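Local atomic coordinates of LacI family sugar-binding transcriptional regulator (Enterococcus faecalis V583, PDB entry 4RK0), a protein that binds ribose and probably acts as a LacI-family, DNA-binding transcription regulator that responds to a sugar. Residues Pro225-Ala230 and Val262-Arg267. Sequence-based numbering, arbitrary orientation.
Sequences PLTTIA and VQLIER
Arg267 sets CB against Pro225 O and CD against Pro225 CB. Its chain runs out extended to NE, and a chi4 of 95° then turns the guanidinium broadside, bringing NH1 to Leu226 O at 2.8 Å, a bond in the guanidinium plane that meets the carbonyl nearly head-on (C=O...N 167°). Ile265 CG2 sits over the centre of one guanidinium face. NH2 turns to Glu220 in a salt bridge and to Asn215, which fixes the rotation of the group. The arginine's backbone N is held by Thr227 OG1 (2.8 Å), which chi1 of -68° sets beside the Thr227 N; a water also binds this hydroxyl. From here the chains run on as antiparallel strands in the periplasmic-binding-protein-like fold of LacI regulators: strand 228-230 pairs along one edge with the end of strand 257-265, while Thr227 and Ile229 bond the backbone of Gly212 and Asp214. Thr228 and Ile265 exchange two backbone bonds, and Thr228 OG1 bonds Asp187. Ala230 N donates to Gln263 O at 2.7 Å; the return bond is weak. Ala230 CB rests against Ile265 CG1 (3.7 Å) on the face shared with Thr228. On the opposite face Ile229 sets CD1 against Leu264 CD1, beside Leu115 and His119 of helix 109-122, and its CG2 meets Val262 CG2.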
ATOM      1  N   PRO A 225      -2.470  17.189  -9.414  1.00 26.17           N
ATOM      2  CA  PRO A 225      -2.917  16.689  -8.123  1.00 23.89           C
ATOM      3  C   PRO A 225      -4.443  16.521  -8.121  1.00 26.53           C
ATOM      4  O   PRO A 225      -5.175  17.381  -8.663  1.00 26.79           O
ATOM      5  CB  PRO A 225      -2.427  17.727  -7.133  1.00 33.04           C
ATOM      6  CG  PRO A 225      -1.223  18.308  -7.797  1.00 30.23           C
ATOM      7  CD  PRO A 225      -1.447  18.245  -9.267  1.00 30.93           C
ATOM      8  N   LEU A 226      -4.878  15.413  -7.527  1.00 27.03           N
ATOM      9  CA  LEU A 226      -6.260  14.910  -7.658  1.00 26.30           C
ATOM     10  C   LEU A 226      -7.180  15.482  -6.556  1.00 23.76           C
ATOM     11  O   LEU A 226      -6.930  15.339  -5.336  1.00 25.23           O
ATOM     12  CB  LEU A 226      -6.273  13.368  -7.634  1.00 25.62           C
ATOM     13  CG  LEU A 226      -7.634  12.686  -7.642  1.00 23.12           C
ATOM     14  CD1 LEU A 226      -8.363  12.959  -8.957  1.00 19.04           C
ATOM     15  CD2 LEU A 226      -7.456  11.189  -7.415  1.00 26.90           C
ATOM     16  N   THR A 227      -8.238  16.123  -7.041  1.00 29.18           N
ATOM     17  CA  THR A 227      -9.349  16.619  -6.253  1.00 22.89           C
ATOM     18  C   THR A 227     -10.125  15.407  -5.862  1.00 27.64           C
ATOM     19  O   THR A 227     -10.396  14.535  -6.713  1.00 24.44           O
ATOM     20  CB  THR A 227     -10.206  17.584  -7.092  1.00 25.57           C
ATOM     21  OG1 THR A 227      -9.460  18.775  -7.365  1.00 27.77           O
ATOM     22  CG2 THR A 227     -11.519  17.970  -6.361  1.00 26.11           C
ATOM     23  N   THR A 228     -10.502  15.336  -4.591  1.00 22.62           N
ATOM     24  CA  THR A 228     -11.040  14.102  -4.050  1.00 19.38           C
ATOM     25  C   THR A 228     -11.856  14.344  -2.780  1.00 26.39           C
ATOM     26  O   THR A 228     -11.878  15.442  -2.251  1.00 31.42           O
ATOM     27  CB  THR A 228      -9.872  13.134  -3.736  1.00 24.04           C
ATOM     28  OG1 THR A 228     -10.411  11.852  -3.493  1.00 24.17           O
ATOM     29  CG2 THR A 228      -9.022  13.601  -2.555  1.00 25.15           C
ATOM     30  N   ILE A 229     -12.564  13.322  -2.342  1.00 28.68           N
ATOM     31  CA  ILE A 229     -13.270  13.342  -1.066  1.00 18.30           C
ATOM     32  C   ILE A 229     -12.445  12.618  -0.062  1.00 22.27           C
ATOM     33  O   ILE A 229     -12.120  11.456  -0.276  1.00 26.82           O
ATOM     34  CB  ILE A 229     -14.631  12.624  -1.184  1.00 24.12           C
ATOM     35  CG1 ILE A 229     -15.521  13.317  -2.190  1.00 22.75           C
ATOM     36  CG2 ILE A 229     -15.311  12.586   0.193  1.00 36.54           C
ATOM     37  CD1 ILE A 229     -15.635  14.817  -2.079  1.00 29.47           C
ATOM     38  N   ALA A 230     -12.085  13.284   1.033  1.00 23.18           N
ATOM     39  CA  ALA A 230     -11.230  12.677   2.019  1.00 24.21           C
ATOM     40  C   ALA A 230     -12.012  11.872   3.060  1.00 26.61           C
ATOM     41  O   ALA A 230     -12.909  12.390   3.707  1.00 28.56           O
ATOM     42  CB  ALA A 230     -10.389  13.732   2.756  1.00 28.48           C
ATOM     43  N   VAL A 262     -16.648  13.260   6.274  1.00 27.60           N
ATOM     44  CA  VAL A 262     -15.745  13.373   5.118  1.00 32.62           C
ATOM     45  C   VAL A 262     -15.726  14.831   4.647  1.00 34.83           C
ATOM     46  O   VAL A 262     -16.616  15.607   5.000  1.00 33.14           O
ATOM     47  CB  VAL A 262     -16.174  12.422   3.959  1.00 25.92           C
ATOM     48  CG1 VAL A 262     -16.176  10.985   4.432  1.00 29.72           C
ATOM     49  CG2 VAL A 262     -17.508  12.793   3.346  1.00 30.29           C
ATOM     50  N   GLN A 263     -14.740  15.212   3.834  1.00 29.63           N
ATOM     51  CA  GLN A 263     -14.722  16.565   3.233  1.00 23.49           C
ATOM     52  C   GLN A 263     -14.064  16.569   1.866  1.00 26.05           C
ATOM     53  O   GLN A 263     -13.241  15.676   1.551  1.00 33.48           O
ATOM     54  CB  GLN A 263     -13.967  17.513   4.147  1.00 40.41           C
ATOM     55  CG  GLN A 263     -12.503  17.212   4.206  1.00 41.16           C
ATOM     56  CD  GLN A 263     -11.804  18.042   5.257  1.00102.13           C
ATOM     57  OE1 GLN A 263     -12.074  19.233   5.397  1.00 60.21           O
ATOM     58  NE2 GLN A 263     -10.905  17.418   6.003  1.00 58.37           N
ATOM     59  N   LEU A 264     -14.452  17.542   1.063  1.00 24.64           N
ATOM     60  CA  LEU A 264     -13.859  17.797  -0.243  1.00 26.10           C
ATOM     61  C   LEU A 264     -12.468  18.396  -0.092  1.00 36.06           C
ATOM     62  O   LEU A 264     -12.259  19.305   0.704  1.00 29.37           O
ATOM     63  CB  LEU A 264     -14.719  18.771  -1.010  1.00 27.30           C
ATOM     64  CG  LEU A 264     -14.208  19.250  -2.355  1.00 36.17           C
ATOM     65  CD1 LEU A 264     -14.096  18.087  -3.315  1.00 34.71           C
ATOM     66  CD2 LEU A 264     -15.143  20.329  -2.904  1.00 40.86           C
ATOM     67  N   ILE A 265     -11.532  17.860  -0.848  1.00 24.18           N
ATOM     68  CA  ILE A 265     -10.169  18.394  -0.951  1.00 27.95           C
ATOM     69  C   ILE A 265      -9.991  18.836  -2.350  1.00 28.97           C
ATOM     70  O   ILE A 265      -9.887  18.005  -3.233  1.00 26.95           O
ATOM     71  CB  ILE A 265      -9.094  17.339  -0.669  1.00 28.38           C
ATOM     72  CG1 ILE A 265      -9.334  16.663   0.680  1.00 35.06           C
ATOM     73  CG2 ILE A 265      -7.702  17.996  -0.666  1.00 39.17           C
ATOM     74  CD1 ILE A 265      -9.262  17.582   1.876  1.00 40.94           C
ATOM     75  N   GLU A 266      -9.980  20.144  -2.577  1.00 28.46           N
ATOM     76  CA  GLU A 266      -9.862  20.663  -3.913  1.00 27.72           C
ATOM     77  C   GLU A 266      -8.404  20.818  -4.283  1.00 23.33           C
ATOM     78  O   GLU A 266      -7.627  21.469  -3.564  1.00 31.06           O
ATOM     79  CB  GLU A 266     -10.608  21.989  -4.036  1.00 35.40           C
ATOM     80  CG  GLU A 266     -10.611  22.610  -5.423  1.00 43.70           C
ATOM     81  CD  GLU A 266     -11.669  23.699  -5.573  1.00 90.96           C
ATOM     82  OE1 GLU A 266     -12.354  24.003  -4.571  1.00 59.66           O
ATOM     83  OE2 GLU A 266     -11.824  24.249  -6.689  1.00 49.86           O
ATOM     84  N   ARG A 267      -8.043  20.192  -5.395  1.00 24.72           N
ATOM     85  CA  ARG A 267      -6.703  20.294  -5.946  1.00 29.43           C
ATOM     86  C   ARG A 267      -6.792  20.819  -7.361  1.00 32.10           C
ATOM     87  O   ARG A 267      -7.391  21.905  -7.590  1.00 31.46           O
ATOM     88  CB  ARG A 267      -5.959  18.952  -5.808  1.00 23.28           C
ATOM     89  CG  ARG A 267      -5.721  18.584  -4.385  1.00 28.25           C
ATOM     90  CD  ARG A 267      -4.667  17.494  -4.239  1.00 31.66           C
ATOM     91  NE  ARG A 267      -4.425  17.215  -2.834  1.00 25.79           N
ATOM     92  CZ  ARG A 267      -5.014  16.236  -2.128  1.00 26.99           C
ATOM     93  NH1 ARG A 267      -5.932  15.452  -2.687  1.00 25.80           N
ATOM     94  NH2 ARG A 267      -4.706  16.064  -0.847  1.00 27.66           N
TER
HETATM   95  O   HOH W   1      -9.913  20.732  -9.013  1.00 32.08           O